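Local coordinates for branched-chain-amino-acid aminotransferase (Pseudomonas aeruginosa, PDB 6NST), which probably transfers the amino group of leucine, isoleucine or valine to 2-oxoglutarate, using pyridoxal 5'-phosphate as cofactor, at residues A[61-69]-A[155-163]; A[201-212]-A[234-242]. The protein carries 1 engineered substitution. All coordinates share one frame; numbering follows the deposited sequence.

Interaction 1. Residues A[61-69]-A[155-163]. With SO4 (sulfate ion), chain G.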
loop_
_atom_site.group_PDB
_atom_site.type_symbol
_atom_site.label_atom_id
_atom_site.label_comp_id
_atom_site.label_asym_id
_atom_site.label_seq_id
_atom_site.Cartn_x
_atom_site.Cartn_y
_atom_site.Cartn_z
ATOM N N ARG A 61 -19.388 -14.460 -19.967
ATOM C CA ARG A 61 -18.170 -13.896 -19.401
ATOM C C ARG A 61 -17.214 -13.439 -20.491
ATOM O O ARG A 61 -16.488 -12.454 -20.304
ATOM C CB ARG A 61 -17.490 -14.910 -18.483
ATOM C CG ARG A 61 -16.404 -14.305 -17.612
ATOM C CD ARG A 61 -15.943 -15.283 -16.550
ATOM N NE ARG A 61 -15.267 -16.443 -17.122
ATOM C CZ ARG A 61 -14.792 -17.456 -16.407
ATOM N NH1 ARG A 61 -14.188 -18.472 -17.009
ATOM N NH2 ARG A 61 -14.922 -17.453 -15.085
ATOM N N LEU A 62 -17.202 -14.129 -21.636
ATOM C CA LEU A 62 -16.387 -13.673 -22.757
ATOM C C LEU A 62 -16.829 -12.291 -23.223
ATOM O O LEU A 62 -15.993 -11.405 -23.441
ATOM C CB LEU A 62 -16.461 -14.677 -23.907
ATOM C CG LEU A 62 -15.484 -14.430 -25.057
ATOM C CD1 LEU A 62 -14.049 -14.685 -24.607
ATOM C CD2 LEU A 62 -15.835 -15.284 -26.266
ATOM N N PHE A 63 -18.140 -12.083 -23.368
ATOM C CA PHE A 63 -18.638 -10.774 -23.777
ATOM C C PHE A 63 -18.459 -9.739 -22.676
ATOM O O PHE A 63 -18.205 -8.563 -22.970
ATOM C CB PHE A 63 -20.105 -10.880 -24.195
ATOM C CG PHE A 63 -20.294 -11.393 -25.595
ATOM C CD1 PHE A 63 -20.032 -12.717 -25.904
ATOM C CD2 PHE A 63 -20.726 -10.547 -26.606
ATOM C CE1 PHE A 63 -20.200 -13.190 -27.196
ATOM C CE2 PHE A 63 -20.898 -11.015 -27.900
ATOM C CZ PHE A 63 -20.633 -12.337 -28.194
ATOM N N ASP A 64 -18.579 -10.153 -21.412
ATOM C CA ASP A 64 -18.222 -9.271 -20.304
ATOM C C ASP A 64 -16.759 -8.854 -20.389
ATOM O O ASP A 64 -16.429 -7.670 -20.257
ATOM C CB ASP A 64 -18.500 -9.962 -18.968
ATOM C CG ASP A 64 -19.943 -9.834 -18.533
ATOM O OD1 ASP A 64 -20.740 -9.227 -19.278
ATOM O OD2 ASP A 64 -20.279 -10.334 -17.439
ATOM N N SER A 65 -15.864 -9.823 -20.606
ATOM C CA SER A 65 -14.442 -9.512 -20.694
ATOM C C SER A 65 -14.157 -8.562 -21.850
ATOM O O SER A 65 -13.367 -7.621 -21.708
ATOM C CB SER A 65 -13.632 -10.800 -20.849
ATOM O OG SER A 65 -13.808 -11.653 -19.729
ATOM N N ALA A 66 -14.796 -8.786 -22.999
ATOM C CA ALA A 66 -14.607 -7.893 -24.135
ATOM C C ALA A 66 -15.215 -6.521 -23.876
ATOM O O ALA A 66 -14.697 -5.510 -24.366
ATOM C CB ALA A 66 -15.206 -8.514 -25.397
ATOM N N HIS A 67 -16.310 -6.466 -23.113
ATOM C CA HIS A 67 -16.910 -5.179 -22.773
ATOM C C HIS A 67 -16.015 -4.396 -21.820
ATOM O O HIS A 67 -15.906 -3.168 -21.927
ATOM C CB HIS A 67 -18.298 -5.398 -22.169
ATOM C CG HIS A 67 -19.002 -4.134 -21.778
ATOM N ND1 HIS A 67 -19.400 -3.187 -22.696
ATOM C CD2 HIS A 67 -19.389 -3.670 -20.567
ATOM C CE1 HIS A 67 -19.996 -2.189 -22.068
ATOM N NE2 HIS A 67 -20.003 -2.458 -20.774
ATOM N N ILE A 68 -15.360 -5.089 -20.887
ATOM C CA ILE A 68 -14.426 -4.424 -19.984
ATOM C C ILE A 68 -13.249 -3.848 -20.762
ATOM O O ILE A 68 -12.806 -2.721 -20.505
ATOM C CB ILE A 68 -13.961 -5.401 -18.889
ATOM C CG1 ILE A 68 -15.133 -5.768 -17.977
ATOM C CG2 ILE A 68 -12.815 -4.804 -18.092
ATOM C CD1 ILE A 68 -14.843 -6.895 -17.011
ATOM N N MET A 69 -12.733 -4.600 -21.730
ATOM C CA MET A 69 -11.573 -4.182 -22.508
ATOM C C MET A 69 -11.939 -3.301 -23.693
ATOM O O MET A 69 -11.050 -2.959 -24.479
ATOM C CB MET A 69 -10.801 -5.409 -23.002
ATOM C CG MET A 69 -10.292 -6.297 -21.885
ATOM S SD MET A 69 -9.153 -5.418 -20.803
ATOM C CE MET A 69 -8.915 -6.634 -19.511
ATOM N N SER A 155 -4.747 -4.195 -13.435
ATOM C CA SER A 155 -5.370 -5.035 -14.441
ATOM C C SER A 155 -6.824 -5.272 -14.058
ATOM O O SER A 155 -7.200 -5.176 -12.886
ATOM C CB SER A 155 -4.633 -6.371 -14.602
ATOM O OG SER A 155 -4.606 -7.090 -13.386
ATOM N N MET A 156 -7.639 -5.569 -15.063
ATOM C CA MET A 156 -9.077 -5.730 -14.873
ATOM C C MET A 156 -9.340 -7.164 -14.432
ATOM O O MET A 156 -9.451 -8.074 -15.257
ATOM C CB MET A 156 -9.814 -5.368 -16.156
ATOM C CG MET A 156 -9.535 -3.940 -16.633
ATOM S SD MET A 156 -10.071 -2.659 -15.467
ATOM C CE MET A 156 -8.537 -2.240 -14.635
ATOM N N THR A 157 -9.445 -7.362 -13.114
ATOM C CA THR A 157 -9.466 -8.696 -12.530
ATOM C C THR A 157 -10.754 -9.461 -12.814
ATOM O O THR A 157 -10.784 -10.678 -12.597
ATOM C CB THR A 157 -9.239 -8.608 -11.018
ATOM O OG1 THR A 157 -10.236 -7.767 -10.425
ATOM C CG2 THR A 157 -7.857 -8.033 -10.720
ATOM N N ARG A 158 -11.805 -8.794 -13.290
ATOM C CA ARG A 158 -13.034 -9.486 -13.660
ATOM C C ARG A 158 -13.027 -9.975 -15.100
ATOM O O ARG A 158 -13.880 -10.793 -15.466
ATOM C CB ARG A 158 -14.251 -8.577 -13.452
ATOM C CG ARG A 158 -14.358 -7.983 -12.059
ATOM C CD ARG A 158 -14.136 -9.040 -10.991
ATOM N NE ARG A 158 -14.177 -8.471 -9.648
ATOM C CZ ARG A 158 -13.680 -9.068 -8.570
ATOM N NH1 ARG A 158 -13.094 -10.253 -8.679
ATOM N NH2 ARG A 158 -13.761 -8.476 -7.387
ATOM N N ALA A 159 -12.106 -9.489 -15.922
ATOM C CA ALA A 159 -11.981 -9.933 -17.300
ATOM C C ALA A 159 -10.915 -11.015 -17.394
ATOM O O ALA A 159 -9.899 -10.966 -16.696
ATOM C CB ALA A 159 -11.628 -8.768 -18.226
ATOM N N LYS A 160 -11.160 -12.000 -18.255
ATOM C CA LYS A 160 -10.198 -13.068 -18.509
ATOM C C LYS A 160 -9.423 -12.681 -19.765
ATOM O O LYS A 160 -9.729 -13.102 -20.881
ATOM C CB LYS A 160 -10.911 -14.411 -18.646
ATOM C CG LYS A 160 -9.994 -15.618 -18.602
ATOM C CD LYS A 160 -10.789 -16.911 -18.484
ATOM C CE LYS A 160 -9.866 -18.111 -18.344
ATOM N NZ LYS A 160 -10.616 -19.381 -18.143
ATOM N N SER A 161 -8.407 -11.847 -19.569
ATOM C CA SER A 161 -7.638 -11.259 -20.658
ATOM C C SER A 161 -6.357 -12.047 -20.916
ATOM O O SER A 161 -5.778 -12.645 -20.005
ATOM C CB SER A 161 -7.296 -9.798 -20.355
ATOM O OG SER A 161 -6.566 -9.680 -19.149
ATOM N N ASN A 162 -5.915 -12.026 -22.176
ATOM C CA ASN A 162 -4.761 -12.818 -22.591
ATOM C C ASN A 162 -3.504 -12.414 -21.827
ATOM O O ASN A 162 -2.926 -13.216 -21.087
ATOM C CB ASN A 162 -4.538 -12.672 -24.099
ATOM C CG ASN A 162 -5.670 -13.254 -24.921
ATOM O OD1 ASN A 162 -6.762 -13.499 -24.412
ATOM N ND2 ASN A 162 -5.414 -13.473 -26.207
ATOM N N GLY A 163 -3.068 -11.165 -21.999
ATOM C CA GLY A 163 -1.781 -10.739 -21.475
ATOM C C GLY A 163 -1.669 -10.762 -19.964
ATOM O O GLY A 163 -0.551 -10.749 -19.438
HETATM S S SO4 G . -13.057 -20.965 -14.020
HETATM O O1 SO4 G . -14.076 -20.025 -14.477
HETATM O O2 SO4 G . -12.485 -21.657 -15.167
HETATM O O3 SO4 G . -12.001 -20.242 -13.311
HETATM O O4 SO4 G . -13.668 -21.938 -13.120
HETATM O O HOH W 1 -15.591 -10.919 -17.420
#
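The last turns of helix 55-68 pass the irregular loop 155-163 most closely at Ser-65 and Ala-159, whose CA atoms lie 4.2 Å apart where the loop leaves its type I turn, Met-156 to Ala-159. Ser-65 OG takes an almost straight hydrogen bond from Lys-160 N (3.1 Å, 169°) and gives its own proton to Arg-61 O one helical turn back. That carbonyl is thus held from opposite faces, by Ser-65 OG and Ser-65 N. A water donates both to Ser-65 OG and to Arg-158 O, a second tie between loop and helix. Further along, Ile-68 CG2 rests on Met-156 CB at 3.6 Å. The Met-69 chain folds at chi2 (-61°), which brings CE against Met-156, Ala-159 and Ser-161. At the other end Arg-61 presents the edge of its guanidinium to a sulfate, NH1 and NH2 both bonding O1 (3.0 and 2.8 Å). Lys-160, the cofactor-bearing lysine by similarity and unmodified here, stretches out so that NZ lies 3.9 Å from Arg-61 NH1. Strand 36-46 lies against both segments: Val-37 touches Leu-62 and Ser-65, Phe-38 pairs with the Lys-160 backbone, and Glu-39 makes a salt bridge to Arg-61 NE.

Interaction 2. Residues A[201-212]-A[234-242]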
loop_
_atom_site.group_PDB
_atom_site.type_symbol
_atom_site.label_atom_id
_atom_site.label_comp_id
_atom_site.label_asym_id
_atom_site.label_seq_id
_atom_site.Cartn_x
_atom_site.Cartn_y
_atom_site.Cartn_z
ATOM N N PHE A 201 -10.480 -22.900 -1.859
ATOM C CA PHE A 201 -11.428 -23.066 -0.770
ATOM C C PHE A 201 -10.721 -23.738 0.397
ATOM O O PHE A 201 -9.791 -24.522 0.205
ATOM C CB PHE A 201 -12.637 -23.922 -1.180
ATOM C CG PHE A 201 -13.568 -23.254 -2.156
ATOM C CD1 PHE A 201 -13.224 -23.123 -3.492
ATOM C CD2 PHE A 201 -14.805 -22.788 -1.741
ATOM C CE1 PHE A 201 -14.088 -22.520 -4.389
ATOM C CE2 PHE A 201 -15.672 -22.184 -2.631
ATOM C CZ PHE A 201 -15.313 -22.051 -3.958
ATOM N N ILE A 202 -11.164 -23.421 1.610
ATOM C CA ILE A 202 -10.697 -24.108 2.806
ATOM C C ILE A 202 -11.905 -24.469 3.657
ATOM O O ILE A 202 -12.948 -23.810 3.604
ATOM C CB ILE A 202 -9.681 -23.273 3.623
ATOM C CG1 ILE A 202 -10.334 -22.020 4.202
ATOM C CG2 ILE A 202 -8.478 -22.894 2.767
ATOM C CD1 ILE A 202 -9.400 -21.209 5.078
ATOM N N ILE A 203 -11.764 -25.542 4.431
ATOM C CA ILE A 203 -12.804 -26.020 5.334
ATOM C C ILE A 203 -12.231 -26.048 6.743
ATOM O O ILE A 203 -11.119 -26.543 6.957
ATOM C CB ILE A 203 -13.326 -27.413 4.926
ATOM C CG1 ILE A 203 -14.243 -27.319 3.704
ATOM C CG2 ILE A 203 -14.072 -28.070 6.080
ATOM C CD1 ILE A 203 -13.519 -27.294 2.381
ATOM N N LYS A 204 -12.985 -25.508 7.697
ATOM C CA LYS A 204 -12.587 -25.512 9.102
ATOM C C LYS A 204 -13.829 -25.797 9.934
ATOM O O LYS A 204 -14.767 -24.993 9.947
ATOM C CB LYS A 204 -11.945 -24.182 9.503
ATOM C CG LYS A 204 -11.371 -24.160 10.915
ATOM C CD LYS A 204 -10.357 -25.273 11.115
ATOM C CE LYS A 204 -9.701 -25.188 12.487
ATOM N NZ LYS A 204 -8.883 -23.950 12.641
ATOM N N ASP A 205 -13.836 -26.948 10.612
ATOM C CA ASP A 205 -14.944 -27.357 11.476
ATOM C C ASP A 205 -16.257 -27.447 10.700
ATOM O O ASP A 205 -17.310 -27.003 11.163
ATOM C CB ASP A 205 -15.080 -26.420 12.679
ATOM C CG ASP A 205 -13.816 -26.367 13.515
ATOM O OD1 ASP A 205 -13.135 -27.408 13.627
ATOM O OD2 ASP A 205 -13.497 -25.285 14.053
ATOM N N GLY A 206 -16.194 -28.032 9.504
ATOM C CA GLY A 206 -17.373 -28.268 8.699
ATOM C C GLY A 206 -17.920 -27.062 7.972
ATOM O O GLY A 206 -18.985 -27.166 7.351
ATOM N N VAL A 207 -17.235 -25.922 8.024
ATOM C CA VAL A 207 -17.669 -24.704 7.351
ATOM C C VAL A 207 -16.700 -24.412 6.215
ATOM O O VAL A 207 -15.481 -24.543 6.376
ATOM C CB VAL A 207 -17.754 -23.518 8.333
ATOM C CG1 VAL A 207 -18.247 -22.267 7.620
ATOM C CG2 VAL A 207 -18.664 -23.865 9.501
ATOM N N ILE A 208 -17.242 -24.026 5.067
ATOM C CA ILE A 208 -16.434 -23.710 3.896
ATOM C C ILE A 208 -16.092 -22.227 3.919
ATOM O O ILE A 208 -16.971 -21.378 4.106
ATOM C CB ILE A 208 -17.172 -24.084 2.602
ATOM C CG1 ILE A 208 -17.594 -25.553 2.635
ATOM C CG2 ILE A 208 -16.294 -23.805 1.391
ATOM C CD1 ILE A 208 -18.497 -25.954 1.492
ATOM N N TYR A 209 -14.814 -21.915 3.740
ATOM C CA TYR A 209 -14.350 -20.543 3.602
ATOM C C TYR A 209 -13.666 -20.384 2.253
ATOM O O TYR A 209 -13.003 -21.306 1.769
ATOM C CB TYR A 209 -13.388 -20.157 4.731
ATOM C CG TYR A 209 -13.995 -20.254 6.112
ATOM C CD1 TYR A 209 -13.933 -21.437 6.837
ATOM C CD2 TYR A 209 -14.631 -19.163 6.691
ATOM C CE1 TYR A 209 -14.488 -21.533 8.100
ATOM C CE2 TYR A 209 -15.188 -19.248 7.956
ATOM C CZ TYR A 209 -15.113 -20.436 8.654
ATOM O OH TYR A 209 -15.664 -20.531 9.912
ATOM N N THR A 210 -13.837 -19.217 1.643
ATOM C CA THR A 210 -13.212 -18.915 0.367
ATOM C C THR A 210 -13.034 -17.408 0.279
ATOM O O THR A 210 -13.833 -16.659 0.855
ATOM C CB THR A 210 -14.051 -19.435 -0.814
ATOM O OG1 THR A 210 -13.345 -19.225 -2.042
ATOM C CG2 THR A 210 -15.403 -18.730 -0.882
ATOM N N PRO A 211 -11.985 -16.936 -0.393
ATOM C CA PRO A 211 -11.799 -15.487 -0.530
ATOM C C PRO A 211 -12.974 -14.852 -1.255
ATOM O O PRO A 211 -13.482 -15.387 -2.243
ATOM C CB PRO A 211 -10.504 -15.368 -1.342
ATOM C CG PRO A 211 -9.782 -16.651 -1.094
ATOM C CD PRO A 211 -10.851 -17.694 -0.952
ATOM N N GLU A 212 -13.417 -13.710 -0.737
ATOM C CA GLU A 212 -14.488 -12.967 -1.381
ATOM C C GLU A 212 -14.045 -12.496 -2.762
ATOM O O GLU A 212 -12.856 -12.287 -3.019
ATOM C CB GLU A 212 -14.897 -11.776 -0.513
ATOM C CG GLU A 212 -13.926 -11.499 0.626
ATOM C CD GLU A 212 -14.304 -10.278 1.443
ATOM O OE1 GLU A 212 -15.474 -10.183 1.871
ATOM O OE2 GLU A 212 -13.428 -9.412 1.653
ATOM N N PHE A 234 -24.245 -27.203 3.224
ATOM C CA PHE A 234 -22.983 -26.715 3.760
ATOM C C PHE A 234 -23.062 -25.216 4.006
ATOM O O PHE A 234 -23.639 -24.472 3.208
ATOM C CB PHE A 234 -21.831 -27.027 2.804
ATOM C CG PHE A 234 -21.364 -28.450 2.865
ATOM C CD1 PHE A 234 -21.275 -29.110 4.078
ATOM C CD2 PHE A 234 -21.016 -29.129 1.711
ATOM C CE1 PHE A 234 -20.845 -30.421 4.141
ATOM C CE2 PHE A 234 -20.587 -30.441 1.765
ATOM C CZ PHE A 234 -20.502 -31.087 2.984
ATOM N N LYS A 235 -22.486 -24.781 5.123
ATOM C CA LYS A 235 -22.342 -23.359 5.393
ATOM C C LYS A 235 -21.082 -22.844 4.710
ATOM O O LYS A 235 -20.009 -23.446 4.831
ATOM C CB LYS A 235 -22.281 -23.098 6.897
ATOM C CG LYS A 235 -22.134 -21.629 7.257
ATOM C CD LYS A 235 -22.020 -21.428 8.759
ATOM C CE LYS A 235 -21.849 -19.958 9.102
ATOM N NZ LYS A 235 -21.703 -19.742 10.567
ATOM N N LEU A 236 -21.210 -21.736 3.985
ATOM C CA LEU A 236 -20.105 -21.173 3.222
ATOM C C LEU A 236 -19.956 -19.700 3.570
ATOM O O LEU A 236 -20.942 -18.959 3.583
ATOM C CB LEU A 236 -20.328 -21.357 1.717
ATOM C CG LEU A 236 -19.096 -21.226 0.819
ATOM C CD1 LEU A 236 -19.165 -22.230 -0.321
ATOM C CD2 LEU A 236 -18.964 -19.808 0.279
ATOM N N VAL A 237 -18.722 -19.282 3.848
ATOM C CA VAL A 237 -18.416 -17.921 4.268
ATOM C C VAL A 237 -17.383 -17.338 3.313
ATOM O O VAL A 237 -16.344 -17.959 3.058
ATOM C CB VAL A 237 -17.897 -17.879 5.717
ATOM C CG1 VAL A 237 -17.566 -16.452 6.128
ATOM C CG2 VAL A 237 -18.914 -18.496 6.666
ATOM N N GLU A 238 -17.671 -16.151 2.788
ATOM C CA GLU A 238 -16.723 -15.387 1.987
ATOM C C GLU A 238 -16.101 -14.314 2.871
ATOM O O GLU A 238 -16.817 -13.477 3.432
ATOM C CB GLU A 238 -17.408 -14.752 0.778
ATOM C CG GLU A 238 -17.924 -15.749 -0.241
ATOM C CD GLU A 238 -18.726 -15.087 -1.343
ATOM O OE1 GLU A 238 -19.587 -14.239 -1.027
ATOM O OE2 GLU A 238 -18.491 -15.409 -2.526
ATOM N N LYS A 239 -14.776 -14.340 2.997
ATOM C CA LYS A 239 -14.083 -13.380 3.843
ATOM C C LYS A 239 -12.615 -13.348 3.443
ATOM O O LYS A 239 -12.159 -14.133 2.608
ATOM C CB LYS A 239 -14.250 -13.724 5.328
ATOM C CG LYS A 239 -13.526 -14.979 5.780
ATOM C CD LYS A 239 -13.757 -15.217 7.268
ATOM C CE LYS A 239 -12.818 -16.274 7.823
ATOM N NZ LYS A 239 -11.402 -15.834 7.741
ATOM N N ARG A 240 -11.882 -12.415 4.044
ATOM C CA ARG A 240 -10.450 -12.329 3.804
ATOM C C ARG A 240 -9.741 -13.456 4.540
ATOM O O ARG A 240 -9.967 -13.672 5.735
ATOM C CB ARG A 240 -9.911 -10.973 4.252
ATOM C CG ARG A 240 -10.677 -9.793 3.686
ATOM C CD ARG A 240 -10.180 -8.487 4.275
ATOM N NE ARG A 240 -9.197 -7.837 3.416
ATOM C CZ ARG A 240 -8.534 -6.735 3.749
ATOM N NH1 ARG A 240 -8.745 -6.164 4.927
ATOM N NH2 ARG A 240 -7.659 -6.205 2.906
ATOM N N ILE A 241 -8.888 -14.179 3.822
ATOM C CA ILE A 241 -8.198 -15.353 4.337
ATOM C C ILE A 241 -6.703 -15.084 4.292
ATOM O O ILE A 241 -6.171 -14.671 3.255
ATOM C CB ILE A 241 -8.547 -16.613 3.524
ATOM C CG1 ILE A 241 -10.037 -16.932 3.635
ATOM C CG2 ILE A 241 -7.707 -17.798 3.983
ATOM C CD1 ILE A 241 -10.470 -18.096 2.772
ATOM N N THR A 242 -6.026 -15.317 5.410
ATOM C CA THR A 242 -4.579 -15.196 5.447
ATOM C C THR A 242 -3.934 -16.524 5.060
ATOM O O THR A 242 -4.577 -17.576 5.037
ATOM C CB THR A 242 -4.108 -14.756 6.831
ATOM O OG1 THR A 242 -4.400 -15.787 7.782
ATOM C CG2 THR A 242 -4.816 -13.476 7.246
#
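Ile-208 O receives the shortest hydrogen bond between the two segments, 2.7 Å from Val-237 N, and Leu-236 CA adds a C-H...O approach to the same oxygen. The bond belongs to the parallel pairing of strands 207-210 and 235-238, the two strands of a beta-alpha-beta unit that crosses over through helix 220-231; their axes come within 4.6 Å at a 23° angle. Ile-208 N gives a hydrogen bond to Lys-235 O (2.8 Å), Thr-210 N one to Val-237 O, and Lys-239 N a longer one to Thr-210 O. On one face of the sheet, Ile-208 splits its branches: CG2 meets Leu-236 CD1 at 3.7 Å, while CD1 reaches back to Phe-234 CB. Leu-236 CD2 touches Thr-210 CG2, and helix 220-231 packs on Leu-236 through Leu-226. On the other face the Tyr-209 and Val-237 side chains run alongside each other, with Tyr-209 CD2 3.6 Å from Val-237 CB. Lys-239 CE comes obliquely against the same ring at CD2, and its ammonium goes on to a salt bridge with Glu-245. Past the strands, Ile-241 points toward the hairpin of strands 199-204 and 207-210 and meets Ile-202 tip to tip. With CG1 beside its backbone N (chi1 -63°), Ile-241 drives CD1 against the Thr-210 to Pro-211 peptide, 3.6 Å from Thr-210 C and 3.7 Å from Pro-211 N.

Overall arrangement
The two contacts follow one another along the chain; their centres stand 26 Å apart and their nearest atoms about 6 Å, without touching. A sulfate, probably from the crystallisation liquor, relates them. Arg-61 holds it from the side of interaction 1, while Ile-220 N and Thr-221 OG1 grip it from the start of helix 220-231, the crossover between the paired strands of interaction 2; Thr-257 OG1 also bonds it. Its O2 lies 4.2 Å from Lys-160 NZ, and the site is consistent with that of the cofactor phosphate. The assembly brings the two regions together again: Arg-158 of interaction 1 makes a weak hydrogen bond to Thr-242, and its backbone N a bond to Asp-244, both of a neighbouring subunit.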